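Local coordinates for protein OLD nuclease (Thermus scotoductus, PDB 6P74) that degrades linear or supercoiled double-stranded DNA from 5' to 3', nicks and linearizes circular DNA, and has DNA-stimulated ATPase activity, at residues D77-Q82 and N86-R91; L105-L108 and V114-Y117; Y379-A384 and P477-A482; E498-V503 and D510-F515. All blocks are in the same frame, centred on the assembly; numbering follows the deposited sequence.

The four contacts form two pairs on opposite sides of the chain's centre. Contacts 1 and 2 belong to the N-terminal part of the ATPase domain, their centres about 10 Å apart. They meet through strands 85-97 and 100-109, where Arg-91 forms a salt bridge with Glu-106, and both lie away from the annotated sites. Contacts 3 and 4 lie in the Toprim domain, also about 10 Å between centres, and share a core in which Leu-479 touches Leu-512. Contact 3 holds Glu-480, which binds samarium with Asp-431, and Asp-381 and Ser-478, which probably bind a divalent cation; contact 4 packs behind it, the side chain of Leu-512 about 11 Å from the bound samarium. Between contacts 1 and 3 the centres are about 56 Å apart.

Contact 1. Residues D77-Q82 and N86-R91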
loop_
_atom_site.group_PDB
_atom_site.type_symbol
_atom_site.label_atom_id
_atom_site.label_comp_id
_atom_site.label_asym_id
_atom_site.label_seq_id
_atom_site.Cartn_x
_atom_site.Cartn_y
_atom_site.Cartn_z
ATOM N N ASP A 77 -25.893 -12.697 -2.125
ATOM C CA ASP A 77 -27.010 -13.596 -2.326
ATOM C C ASP A 77 -26.474 -15.007 -2.198
ATOM O O ASP A 77 -25.408 -15.293 -2.755
ATOM C CB ASP A 77 -27.650 -13.400 -3.698
ATOM C CG ASP A 77 -28.854 -14.271 -3.889
ATOM O OD1 ASP A 77 -29.837 -14.071 -3.146
ATOM O OD2 ASP A 77 -28.812 -15.161 -4.760
ATOM N N PRO A 78 -27.157 -15.907 -1.483
ATOM C CA PRO A 78 -28.446 -15.699 -0.809
ATOM C C PRO A 78 -28.341 -14.879 0.463
ATOM O O PRO A 78 -27.238 -14.690 0.974
ATOM C CB PRO A 78 -28.878 -17.119 -0.470
ATOM C CG PRO A 78 -27.570 -17.807 -0.202
ATOM C CD PRO A 78 -26.623 -17.258 -1.231
ATOM N N PRO A 79 -29.484 -14.444 0.999
ATOM C CA PRO A 79 -29.460 -13.645 2.229
ATOM C C PRO A 79 -28.932 -14.442 3.407
ATOM O O PRO A 79 -29.003 -15.676 3.449
ATOM C CB PRO A 79 -30.931 -13.261 2.433
ATOM C CG PRO A 79 -31.581 -13.494 1.081
ATOM C CD PRO A 79 -30.857 -14.664 0.517
ATOM N N TYR A 80 -28.366 -13.723 4.364
ATOM C CA TYR A 80 -27.972 -14.333 5.622
ATOM C C TYR A 80 -29.131 -14.208 6.610
ATOM O O TYR A 80 -29.630 -13.099 6.855
ATOM C CB TYR A 80 -26.705 -13.682 6.169
ATOM C CG TYR A 80 -26.156 -14.404 7.390
ATOM C CD1 TYR A 80 -25.328 -15.507 7.243
ATOM C CD2 TYR A 80 -26.475 -13.992 8.680
ATOM C CE1 TYR A 80 -24.816 -16.172 8.334
ATOM C CE2 TYR A 80 -25.966 -14.659 9.790
ATOM C CZ TYR A 80 -25.140 -15.754 9.609
ATOM O OH TYR A 80 -24.615 -16.437 10.686
ATOM N N THR A 81 -29.572 -15.337 7.160
ATOM C CA THR A 81 -30.650 -15.328 8.143
ATOM C C THR A 81 -30.063 -15.203 9.546
ATOM O O THR A 81 -29.311 -16.079 9.988
ATOM C CB THR A 81 -31.509 -16.593 8.051
ATOM O OG1 THR A 81 -32.139 -16.661 6.770
ATOM C CG2 THR A 81 -32.611 -16.595 9.144
ATOM N N GLN A 82 -30.426 -14.132 10.255
ATOM C CA GLN A 82 -30.125 -13.998 11.679
ATOM C C GLN A 82 -31.433 -13.863 12.449
ATOM O O GLN A 82 -32.073 -12.808 12.417
ATOM C CB GLN A 82 -29.214 -12.806 11.953
ATOM C CG GLN A 82 -28.734 -12.791 13.405
ATOM C CD GLN A 82 -27.240 -12.650 13.499
ATOM O OE1 GLN A 82 -26.481 -13.448 12.931
ATOM N NE2 GLN A 82 -26.798 -11.612 14.190
ATOM N N ASN A 86 -33.232 -11.094 7.574
ATOM C CA ASN A 86 -32.532 -11.580 6.388
ATOM C C ASN A 86 -31.676 -10.443 5.849
ATOM O O ASN A 86 -32.198 -9.486 5.266
ATOM C CB ASN A 86 -33.512 -12.082 5.327
ATOM C CG ASN A 86 -34.298 -13.290 5.790
ATOM O OD1 ASN A 86 -33.756 -14.385 5.903
ATOM N ND2 ASN A 86 -35.583 -13.095 6.064
ATOM N N ILE A 87 -30.375 -10.549 6.042
ATOM C CA ILE A 87 -29.434 -9.526 5.612
ATOM C C ILE A 87 -28.911 -9.871 4.231
ATOM O O ILE A 87 -28.531 -11.019 3.966
ATOM C CB ILE A 87 -28.276 -9.406 6.613
ATOM C CG1 ILE A 87 -28.818 -9.075 8.006
ATOM C CG2 ILE A 87 -27.243 -8.399 6.094
ATOM C CD1 ILE A 87 -29.891 -7.998 8.002
ATOM N N THR A 88 -28.862 -8.871 3.351
ATOM C CA THR A 88 -28.405 -9.062 1.978
ATOM C C THR A 88 -27.247 -8.141 1.603
ATOM O O THR A 88 -26.861 -8.099 0.427
ATOM C CB THR A 88 -29.571 -8.870 0.995
ATOM O OG1 THR A 88 -29.876 -7.476 0.868
ATOM C CG2 THR A 88 -30.819 -9.603 1.494
ATOM N N ALA A 89 -26.678 -7.408 2.558
ATOM C CA ALA A 89 -25.589 -6.495 2.233
ATOM C C ALA A 89 -24.998 -5.941 3.516
ATOM O O ALA A 89 -25.650 -5.918 4.559
ATOM C CB ALA A 89 -26.056 -5.346 1.331
ATOM N N PHE A 90 -23.748 -5.499 3.418
ATOM C CA PHE A 90 -23.046 -4.799 4.478
ATOM C C PHE A 90 -22.650 -3.424 3.970
ATOM O O PHE A 90 -22.295 -3.276 2.796
ATOM C CB PHE A 90 -21.798 -5.558 4.903
ATOM C CG PHE A 90 -22.055 -6.959 5.331
ATOM C CD1 PHE A 90 -23.222 -7.290 6.012
ATOM C CD2 PHE A 90 -21.112 -7.943 5.100
ATOM C CE1 PHE A 90 -23.455 -8.587 6.435
ATOM C CE2 PHE A 90 -21.331 -9.251 5.525
ATOM C CZ PHE A 90 -22.501 -9.576 6.182
ATOM N N ARG A 91 -22.714 -2.415 4.844
ATOM C CA ARG A 91 -22.305 -1.055 4.496
ATOM C C ARG A 91 -21.253 -0.583 5.486
ATOM O O ARG A 91 -21.540 -0.450 6.681
ATOM C CB ARG A 91 -23.474 -0.070 4.478
ATOM C CG ARG A 91 -23.021 1.300 4.010
ATOM C CD ARG A 91 -23.920 2.419 4.456
ATOM N NE ARG A 91 -25.221 2.366 3.805
ATOM C CZ ARG A 91 -26.379 2.380 4.457
ATOM N NH1 ARG A 91 -26.394 2.459 5.785
ATOM N NH2 ARG A 91 -27.523 2.332 3.783
#
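Pro-79 opens the pairing of strand 79-82 with strand 85-97 by laying its ring alongside Thr-88, with CB of Pro-79 3.8 Å from CG2 of Thr-88. No hydrogen bond of this contact calls for a donor at Pro-79, so proline's missing N-H costs nothing here, while its CA rests against the Ile-87 carbonyl.

Tyr-80 and Ile-87 form an antiparallel hydrogen-bonded pair. Tyr-80 N donates to Ile-87 O at 2.7 Å, and Ile-87 N returns a bond to Tyr-80 O at 2.8 Å. The same Tyr-80 O takes a CA-H...O contact from Asn-86 CA at 3.3 Å.

Thr-81 and Asn-86, a non-hydrogen-bonded pair, project from the other face. Their first torsions nearly match (-62° and -64°), which sets Thr-81 OG1 and the Asn-86 amide side by side. Thr-81 OG1 donates to Asn-86 OD1 at 2.9 Å, meeting it almost head-on to the carbonyl. Two short polar side chains suit this exposed face of a beta hairpin and tie its strands where the backbones do not.

Tyr-80 and Ile-87 turn toward helix 127-132, the tyrosine ring meeting His-132 and Ile-87 packing on Met-129. Beyond them, Thr-88 and Ala-89 form a classic beta bulge opposite Leu-108, and strand 85-97 continues between strands 70-76 and 100-109.

Contact 2. Residues L105-L108 and V114-Y117; sequences LEPL and VPRY. With SO4 (sulfate ion), chain K.
Val-114 and Leu-108 bring their CA atoms to 4.7 Å as the chain, having left strand 100-109, comes back past its end as an irregular loop. No conventional hydrogen bond joins the two backbones. Instead, Val-114 CA presents its C-H to Pro-107 O at 3.3 Å, with an angle of 149° at the hydrogen. Pro-115 adds its ring to the same carbonyl, its CD lying 3.6 Å from Pro-107 O.

Among the side chains Val-114 does most of the work. With CG1 anti to the backbone N (chi1 178°), both methyls flank the Pro-107 carbonyl, Val-114 CG2 at 3.3 Å from Pro-107 O. CG2 goes on to meet Leu-108 CD2 at 3.7 Å, and it also lies across the Glu-106 chain, 3.7 Å from Glu-106 OE1. These last two side chains cross at about a right angle, so the methyl covers the glutamate's flank. Pro-107 and Pro-115 are rigid, compact residues that both pack on Ile-87 of the adjacent strand. At the start of segment 105-108, Leu-105 N donates a bent hydrogen bond, 2.9 Å long, to O1 of a sulfate probably taken from the crystallisation liquor; Trp-49 also binds this ion.

Between these two segments the loop thus meets the strand by apolar and C-H...O contacts, while Pro-115 has a backbone hydrogen bond with Leu-123 and the charge at Glu-106 OE2 is answered by Arg-91.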
loop_
_atom_site.group_PDB
_atom_site.type_symbol
_atom_site.label_atom_id
_atom_site.label_comp_id
_atom_site.label_asym_id
_atom_site.label_seq_id
_atom_site.Cartn_x
_atom_site.Cartn_y
_atom_site.Cartn_z
ATOM N N LEU A 105 -20.048 -0.842 10.551
ATOM C CA LEU A 105 -20.338 -1.930 9.624
ATOM C C LEU A 105 -21.821 -2.235 9.778
ATOM O O LEU A 105 -22.233 -2.836 10.768
ATOM C CB LEU A 105 -19.470 -3.150 9.917
ATOM C CG LEU A 105 -19.569 -4.314 8.927
ATOM C CD1 LEU A 105 -19.196 -3.876 7.521
ATOM C CD2 LEU A 105 -18.705 -5.484 9.392
ATOM N N GLU A 106 -22.626 -1.804 8.826
ATOM C CA GLU A 106 -24.026 -2.001 9.138
ATOM C C GLU A 106 -24.635 -3.089 8.269
ATOM O O GLU A 106 -24.336 -3.171 7.066
ATOM C CB GLU A 106 -24.838 -0.721 8.944
ATOM C CG GLU A 106 -24.354 0.474 9.711
ATOM C CD GLU A 106 -25.032 1.740 9.230
ATOM O OE1 GLU A 106 -25.957 2.215 9.929
ATOM O OE2 GLU A 106 -24.658 2.233 8.134
ATOM N N PRO A 107 -25.520 -3.904 8.841
ATOM C CA PRO A 107 -26.291 -4.841 8.029
ATOM C C PRO A 107 -27.476 -4.143 7.375
ATOM O O PRO A 107 -28.078 -3.217 7.926
ATOM C CB PRO A 107 -26.754 -5.883 9.052
ATOM C CG PRO A 107 -26.982 -5.066 10.290
ATOM C CD PRO A 107 -25.894 -3.982 10.267
ATOM N N LEU A 108 -27.805 -4.613 6.184
ATOM C CA LEU A 108 -28.887 -4.069 5.384
ATOM C C LEU A 108 -29.786 -5.207 4.941
ATOM O O LEU A 108 -29.304 -6.294 4.610
ATOM C CB LEU A 108 -28.360 -3.324 4.135
ATOM C CG LEU A 108 -27.602 -2.013 4.297
ATOM C CD1 LEU A 108 -27.216 -1.488 2.924
ATOM C CD2 LEU A 108 -28.448 -0.994 5.035
ATOM N N VAL A 114 -31.338 -0.679 7.599
ATOM C CA VAL A 114 -30.745 -1.384 8.731
ATOM C C VAL A 114 -31.871 -1.869 9.639
ATOM O O VAL A 114 -32.613 -1.043 10.194
ATOM C CB VAL A 114 -29.771 -0.479 9.495
ATOM C CG1 VAL A 114 -29.202 -1.219 10.700
ATOM C CG2 VAL A 114 -28.659 0.022 8.552
ATOM N N PRO A 115 -32.037 -3.182 9.819
ATOM C CA PRO A 115 -33.092 -3.674 10.714
ATOM C C PRO A 115 -32.843 -3.216 12.142
ATOM O O PRO A 115 -31.699 -3.132 12.589
ATOM C CB PRO A 115 -32.986 -5.201 10.596
ATOM C CG PRO A 115 -32.117 -5.470 9.438
ATOM C CD PRO A 115 -31.215 -4.278 9.280
ATOM N N ARG A 116 -33.918 -2.914 12.865
ATOM C CA ARG A 116 -33.778 -2.664 14.289
ATOM C C ARG A 116 -34.675 -3.616 15.069
ATOM O O ARG A 116 -35.637 -4.179 14.542
ATOM C CB ARG A 116 -34.069 -1.193 14.655
ATOM C CG ARG A 116 -35.495 -0.691 14.468
ATOM C CD ARG A 116 -35.490 0.827 14.284
ATOM N NE ARG A 116 -34.646 1.183 13.147
ATOM C CZ ARG A 116 -33.398 1.639 13.240
ATOM N NH1 ARG A 116 -32.847 1.827 14.433
ATOM N NH2 ARG A 116 -32.707 1.914 12.136
ATOM N N TYR A 117 -34.309 -3.824 16.325
ATOM C CA TYR A 117 -35.076 -4.661 17.224
ATOM C C TYR A 117 -36.291 -3.906 17.717
ATOM O O TYR A 117 -36.390 -2.686 17.558
ATOM C CB TYR A 117 -34.203 -5.107 18.395
ATOM C CG TYR A 117 -33.312 -6.269 18.029
ATOM C CD1 TYR A 117 -33.792 -7.574 18.092
ATOM C CD2 TYR A 117 -32.002 -6.063 17.590
ATOM C CE1 TYR A 117 -32.995 -8.646 17.746
ATOM C CE2 TYR A 117 -31.194 -7.130 17.241
ATOM C CZ TYR A 117 -31.697 -8.422 17.317
ATOM O OH TYR A 117 -30.906 -9.501 16.970
HETATM S S SO4 K . -17.600 -1.926 13.899
HETATM O O1 SO4 K . -18.602 -1.297 13.040
HETATM O O2 SO4 K . -17.829 -3.365 13.983
HETATM O O3 SO4 K . -16.257 -1.692 13.368
HETATM O O4 SO4 K . -17.701 -1.343 15.233
#

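Contact 3. Residues Y379-A384 and P477-A482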
loop_
_atom_site.group_PDB
_atom_site.type_symbol
_atom_site.label_atom_id
_atom_site.label_comp_id
_atom_site.label_asym_id
_atom_site.label_seq_id
_atom_site.Cartn_x
_atom_site.Cartn_y
_atom_site.Cartn_z
ATOM N N TYR A 379 -7.955 -11.245 -41.920
ATOM C CA TYR A 379 -6.503 -11.177 -41.819
ATOM C C TYR A 379 -5.925 -10.240 -42.876
ATOM O O TYR A 379 -5.107 -9.361 -42.570
ATOM C CB TYR A 379 -5.916 -12.579 -41.951
ATOM C CG TYR A 379 -4.413 -12.596 -41.966
ATOM C CD1 TYR A 379 -3.689 -12.546 -40.781
ATOM C CD2 TYR A 379 -3.715 -12.648 -43.170
ATOM C CE1 TYR A 379 -2.300 -12.558 -40.791
ATOM C CE2 TYR A 379 -2.344 -12.657 -43.195
ATOM C CZ TYR A 379 -1.637 -12.619 -42.003
ATOM O OH TYR A 379 -0.271 -12.617 -42.041
ATOM N N GLY A 380 -6.359 -10.401 -44.128
ATOM C CA GLY A 380 -5.905 -9.509 -45.185
ATOM C C GLY A 380 -6.219 -8.047 -44.914
ATOM O O GLY A 380 -5.441 -7.161 -45.276
ATOM N N ASP A 381 -7.340 -7.769 -44.255
ATOM C CA ASP A 381 -7.674 -6.374 -43.986
ATOM C C ASP A 381 -6.760 -5.789 -42.921
ATOM O O ASP A 381 -6.373 -4.618 -43.001
ATOM C CB ASP A 381 -9.141 -6.258 -43.577
ATOM C CG ASP A 381 -10.063 -6.974 -44.551
ATOM O OD1 ASP A 381 -10.096 -6.577 -45.755
ATOM O OD2 ASP A 381 -10.735 -7.950 -44.119
ATOM N N ARG A 382 -6.407 -6.590 -41.916
ATOM C CA ARG A 382 -5.478 -6.126 -40.893
ATOM C C ARG A 382 -4.115 -5.814 -41.502
ATOM O O ARG A 382 -3.554 -4.736 -41.271
ATOM C CB ARG A 382 -5.354 -7.174 -39.792
ATOM C CG ARG A 382 -4.555 -6.706 -38.608
ATOM C CD ARG A 382 -4.905 -7.509 -37.372
ATOM N NE ARG A 382 -4.253 -6.918 -36.219
ATOM C CZ ARG A 382 -3.003 -7.166 -35.861
ATOM N NH1 ARG A 382 -2.258 -8.016 -36.555
ATOM N NH2 ARG A 382 -2.497 -6.546 -34.811
ATOM N N VAL A 383 -3.577 -6.745 -42.299
ATOM C CA VAL A 383 -2.300 -6.510 -42.973
ATOM C C VAL A 383 -2.335 -5.193 -43.732
ATOM O O VAL A 383 -1.401 -4.391 -43.658
ATOM C CB VAL A 383 -1.956 -7.673 -43.917
ATOM C CG1 VAL A 383 -0.705 -7.337 -44.735
ATOM C CG2 VAL A 383 -1.755 -8.960 -43.132
ATOM N N ALA A 384 -3.404 -4.964 -44.492
ATOM C CA ALA A 384 -3.496 -3.742 -45.278
ATOM C C ALA A 384 -3.615 -2.519 -44.377
ATOM O O ALA A 384 -2.930 -1.510 -44.597
ATOM C CB ALA A 384 -4.679 -3.823 -46.245
ATOM N N PRO A 477 -16.384 -2.197 -54.392
ATOM C CA PRO A 477 -17.176 -3.299 -53.851
ATOM C C PRO A 477 -16.422 -4.063 -52.778
ATOM O O PRO A 477 -17.072 -4.709 -51.967
ATOM C CB PRO A 477 -17.430 -4.199 -55.062
ATOM C CG PRO A 477 -16.279 -3.896 -56.010
ATOM C CD PRO A 477 -16.006 -2.419 -55.808
ATOM N N SER A 478 -15.091 -3.989 -52.771
ATOM C CA SER A 478 -14.291 -4.723 -51.790
ATOM C C SER A 478 -12.862 -4.215 -51.837
ATOM O O SER A 478 -12.425 -3.659 -52.846
ATOM C CB SER A 478 -14.287 -6.226 -52.074
ATOM O OG SER A 478 -13.660 -6.462 -53.331
ATOM N N LEU A 479 -12.123 -4.463 -50.752
ATOM C CA LEU A 479 -10.712 -4.082 -50.712
ATOM C C LEU A 479 -9.921 -4.819 -51.777
ATOM O O LEU A 479 -9.022 -4.240 -52.405
ATOM C CB LEU A 479 -10.110 -4.339 -49.323
ATOM C CG LEU A 479 -8.642 -3.927 -49.107
ATOM C CD1 LEU A 479 -8.458 -2.447 -49.177
ATOM C CD2 LEU A 479 -8.033 -4.467 -47.780
ATOM N N GLU A 480 -10.240 -6.099 -52.005
ATOM C CA GLU A 480 -9.571 -6.834 -53.073
ATOM C C GLU A 480 -9.737 -6.130 -54.411
ATOM O O GLU A 480 -8.786 -6.029 -55.190
ATOM C CB GLU A 480 -10.100 -8.260 -53.189
ATOM C CG GLU A 480 -9.853 -9.133 -51.998
ATOM C CD GLU A 480 -11.010 -9.106 -51.035
ATOM O OE1 GLU A 480 -11.674 -8.040 -50.973
ATOM O OE2 GLU A 480 -11.261 -10.147 -50.379
ATOM N N ALA A 481 -10.945 -5.648 -54.703
ATOM C CA ALA A 481 -11.144 -4.964 -55.973
ATOM C C ALA A 481 -10.449 -3.608 -55.976
ATOM O O ALA A 481 -9.851 -3.216 -56.986
ATOM C CB ALA A 481 -12.638 -4.823 -56.275
ATOM N N ALA A 482 -10.491 -2.885 -54.851
ATOM C CA ALA A 482 -9.774 -1.611 -54.784
ATOM C C ALA A 482 -8.272 -1.789 -55.011
ATOM O O ALA A 482 -7.626 -0.920 -55.618
ATOM C CB ALA A 482 -10.041 -0.932 -53.440
#
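Leu-479 reaches from the first turn of helix 479-483 to helix 379-391, and a single methyl, CD2, makes the contact. With CG anti to the backbone N (chi1 -177°), its side chain extends straight across. Leu-479 CD2 then rests 3.7 Å from Ala-384 CB and 3.6 Å from Asp-381 OD1. Leucine and aspartate run past each other in opposite directions, the methyl lying alongside the carboxylate while the acid heads for the metal site. Small residues suit the receiving helix: Ala-384 offers only a methyl, and Gly-380 brings no side chain between the helices, its O just touching Leu-479 CD2.

The start of helix 479-483 is fixed in two ways. Ser-478 is its N-cap, with OG accepting from Ala-481 N at 3.1 Å, while the backbone N of Leu-479 donates to Asp-431. The apolar contact thus begins at a tightly defined helix end.

Glu-480, the next residue, turns aside to the metal and also pairs with Arg-487; its OE1 lies 5.6 Å from Asp-381 OD1. Samarium is bound by Asp-431 and Glu-480. Asp-381 and Glu-480, with Ser-478, probably bind the second divalent cation; the acidic residues gathered here are characteristic of a Toprim nuclease site.

Contact 4. Residues E498-V503 and D510-F515; sequences EILKTV and DALRPF
Leu-512 makes every apolar contact here with one methyl, CD2, which enters between Leu-500 of helix 493-501 and Val-503 just beyond it. The closer is Val-503, whose CG2 lies 3.8 Å from Leu-512 CD2; the other is Leu-500, whose CD2 is 4.1 Å from Leu-512 CD2. Both side chains meet the leucine at a slant. CG of Leu-512 lies roughly anti to the backbone N (chi1 -153°), which carries CD2 toward Val-503 and Leu-500. Branched aliphatic residues suit this place because methyls can mesh without needing partners for polar atoms. Leu-500 and Phe-515 both pack on Ala-384, and Leu-512 also touches Leu-479.

This is a helix-loop-helix unit in the Toprim domain: helix 493-501 leads through a short connection to helix 513-523, and the apolar contact closes the pair against helices 379-391 and 479-483. The side chain of Leu-512 lies about 8 Å from that of Asp-431, so the core here backs onto the metal site.

Hydrogen bonds within each segment shape the ends. Ile-499 O accepts twice from Thr-502, from N at 2.9 Å and from OG1 at 2.7 Å. With chi1 at 67°, the threonine hydroxyl folds back on the preceding turn and reaches the oxygen in the carbonyl plane. Val-503 N bonds to Leu-500 O at 3.1 Å, which helps bring the valine round to face Leu-512. In segment 510-515, Phe-515 N bonds to Leu-512 O at 2.9 Å.

Of the charged groups, Arg-513 and Asp-510 form a salt bridge within their segment whose modelled length is doubtful, while Glu-498 pairs with Arg-495.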
loop_
_atom_site.group_PDB
_atom_site.type_symbol
_atom_site.label_atom_id
_atom_site.label_comp_id
_atom_site.label_asym_id
_atom_site.label_seq_id
_atom_site.Cartn_x
_atom_site.Cartn_y
_atom_site.Cartn_z
ATOM N N GLU A 498 3.330 -4.231 -51.487
ATOM C CA GLU A 498 3.886 -3.576 -52.656
ATOM C C GLU A 498 2.809 -2.853 -53.456
ATOM O O GLU A 498 3.077 -1.779 -54.011
ATOM C CB GLU A 498 4.687 -4.555 -53.518
ATOM C CG GLU A 498 4.003 -5.785 -54.060
ATOM C CD GLU A 498 5.022 -6.726 -54.726
ATOM O OE1 GLU A 498 6.061 -7.024 -54.086
ATOM O OE2 GLU A 498 4.803 -7.145 -55.891
ATOM N N ILE A 499 1.583 -3.374 -53.494
ATOM C CA ILE A 499 0.500 -2.592 -54.089
ATOM C C ILE A 499 0.317 -1.285 -53.331
ATOM O O ILE A 499 0.352 -0.197 -53.919
ATOM C CB ILE A 499 -0.806 -3.402 -54.130
ATOM C CG1 ILE A 499 -0.713 -4.490 -55.208
ATOM C CG2 ILE A 499 -1.972 -2.488 -54.395
ATOM C CD1 ILE A 499 -1.806 -5.556 -55.087
ATOM N N LEU A 500 0.140 -1.370 -52.007
ATOM C CA LEU A 500 -0.143 -0.170 -51.225
ATOM C C LEU A 500 1.001 0.825 -51.266
ATOM O O LEU A 500 0.784 2.033 -51.122
ATOM C CB LEU A 500 -0.444 -0.550 -49.783
ATOM C CG LEU A 500 -1.817 -1.164 -49.627
ATOM C CD1 LEU A 500 -1.994 -1.719 -48.218
ATOM C CD2 LEU A 500 -2.849 -0.114 -49.974
ATOM N N LYS A 501 2.227 0.345 -51.437
ATOM C CA LYS A 501 3.348 1.266 -51.522
ATOM C C LYS A 501 3.290 2.157 -52.765
ATOM O O LYS A 501 3.951 3.201 -52.782
ATOM C CB LYS A 501 4.675 0.489 -51.469
ATOM C CG LYS A 501 5.056 -0.039 -50.073
ATOM C CD LYS A 501 6.409 -0.753 -50.084
ATOM C CE LYS A 501 6.691 -1.417 -48.743
ATOM N NZ LYS A 501 7.961 -2.210 -48.746
ATOM N N THR A 502 2.518 1.792 -53.796
ATOM C CA THR A 502 2.407 2.662 -54.972
ATOM C C THR A 502 1.274 3.677 -54.855
ATOM O O THR A 502 1.137 4.532 -55.736
ATOM C CB THR A 502 2.195 1.846 -56.259
ATOM O OG1 THR A 502 0.909 1.207 -56.204
ATOM C CG2 THR A 502 3.278 0.792 -56.432
ATOM N N VAL A 503 0.486 3.574 -53.780
ATOM C CA VAL A 503 -0.659 4.503 -53.543
ATOM C C VAL A 503 -0.129 5.780 -52.882
ATOM O O VAL A 503 0.952 5.721 -52.265
ATOM C CB VAL A 503 -1.755 3.841 -52.686
ATOM C CG1 VAL A 503 -2.912 4.791 -52.415
ATOM C CG2 VAL A 503 -2.258 2.549 -53.312
ATOM N N ASP A 510 -10.334 6.523 -55.295
ATOM C CA ASP A 510 -11.745 6.630 -54.833
ATOM C C ASP A 510 -12.179 5.291 -54.227
ATOM O O ASP A 510 -12.873 5.310 -53.190
ATOM C CB ASP A 510 -12.672 7.069 -55.970
ATOM C CG ASP A 510 -13.912 7.803 -55.488
ATOM O OD1 ASP A 510 -13.810 8.517 -54.471
ATOM O OD2 ASP A 510 -14.968 7.655 -56.134
ATOM N N ALA A 511 -11.785 4.181 -54.858
ATOM C CA ALA A 511 -12.142 2.828 -54.368
ATOM C C ALA A 511 -11.458 2.570 -53.020
ATOM O O ALA A 511 -12.103 1.979 -52.133
ATOM C CB ALA A 511 -11.754 1.791 -55.393
ATOM N N LEU A 512 -10.201 3.002 -52.885
ATOM C CA LEU A 512 -9.446 2.815 -51.651
ATOM C C LEU A 512 -9.733 3.880 -50.592
ATOM O O LEU A 512 -9.427 3.667 -49.408
ATOM C CB LEU A 512 -7.958 2.819 -51.986
ATOM C CG LEU A 512 -6.957 2.072 -51.128
ATOM C CD1 LEU A 512 -7.474 0.725 -50.692
ATOM C CD2 LEU A 512 -5.738 1.885 -51.999
ATOM N N ARG A 513 -10.314 5.007 -50.996
ATOM C CA ARG A 513 -10.493 6.141 -50.096
ATOM C C ARG A 513 -11.191 5.800 -48.787
ATOM O O ARG A 513 -10.722 6.266 -47.737
ATOM C CB ARG A 513 -11.263 7.241 -50.839
ATOM C CG ARG A 513 -11.711 8.400 -49.956
ATOM C CD ARG A 513 -12.600 9.374 -50.731
ATOM N NE ARG A 513 -11.844 10.084 -51.757
ATOM C CZ ARG A 513 -12.412 10.632 -52.823
ATOM N NH1 ARG A 513 -13.726 10.510 -52.992
ATOM N NH2 ARG A 513 -11.679 11.276 -53.720
ATOM N N PRO A 514 -12.279 5.020 -48.753
ATOM C CA PRO A 514 -12.916 4.750 -47.455
ATOM C C PRO A 514 -12.003 3.988 -46.514
ATOM O O PRO A 514 -12.113 4.156 -45.293
ATOM C CB PRO A 514 -14.181 3.954 -47.839
ATOM C CG PRO A 514 -14.406 4.342 -49.341
ATOM C CD PRO A 514 -12.992 4.332 -49.841
ATOM N N PHE A 515 -11.057 3.206 -47.054
ATOM C CA PHE A 515 -10.132 2.472 -46.202
ATOM C C PHE A 515 -9.134 3.413 -45.555
ATOM O O PHE A 515 -8.908 3.344 -44.347
ATOM C CB PHE A 515 -9.403 1.386 -46.998
ATOM C CG PHE A 515 -8.821 0.300 -46.139
ATOM C CD1 PHE A 515 -9.639 -0.629 -45.523
ATOM C CD2 PHE A 515 -7.470 0.199 -45.952
ATOM C CE1 PHE A 515 -9.112 -1.633 -44.717
ATOM C CE2 PHE A 515 -6.940 -0.808 -45.154
ATOM C CZ PHE A 515 -7.768 -1.716 -44.520
#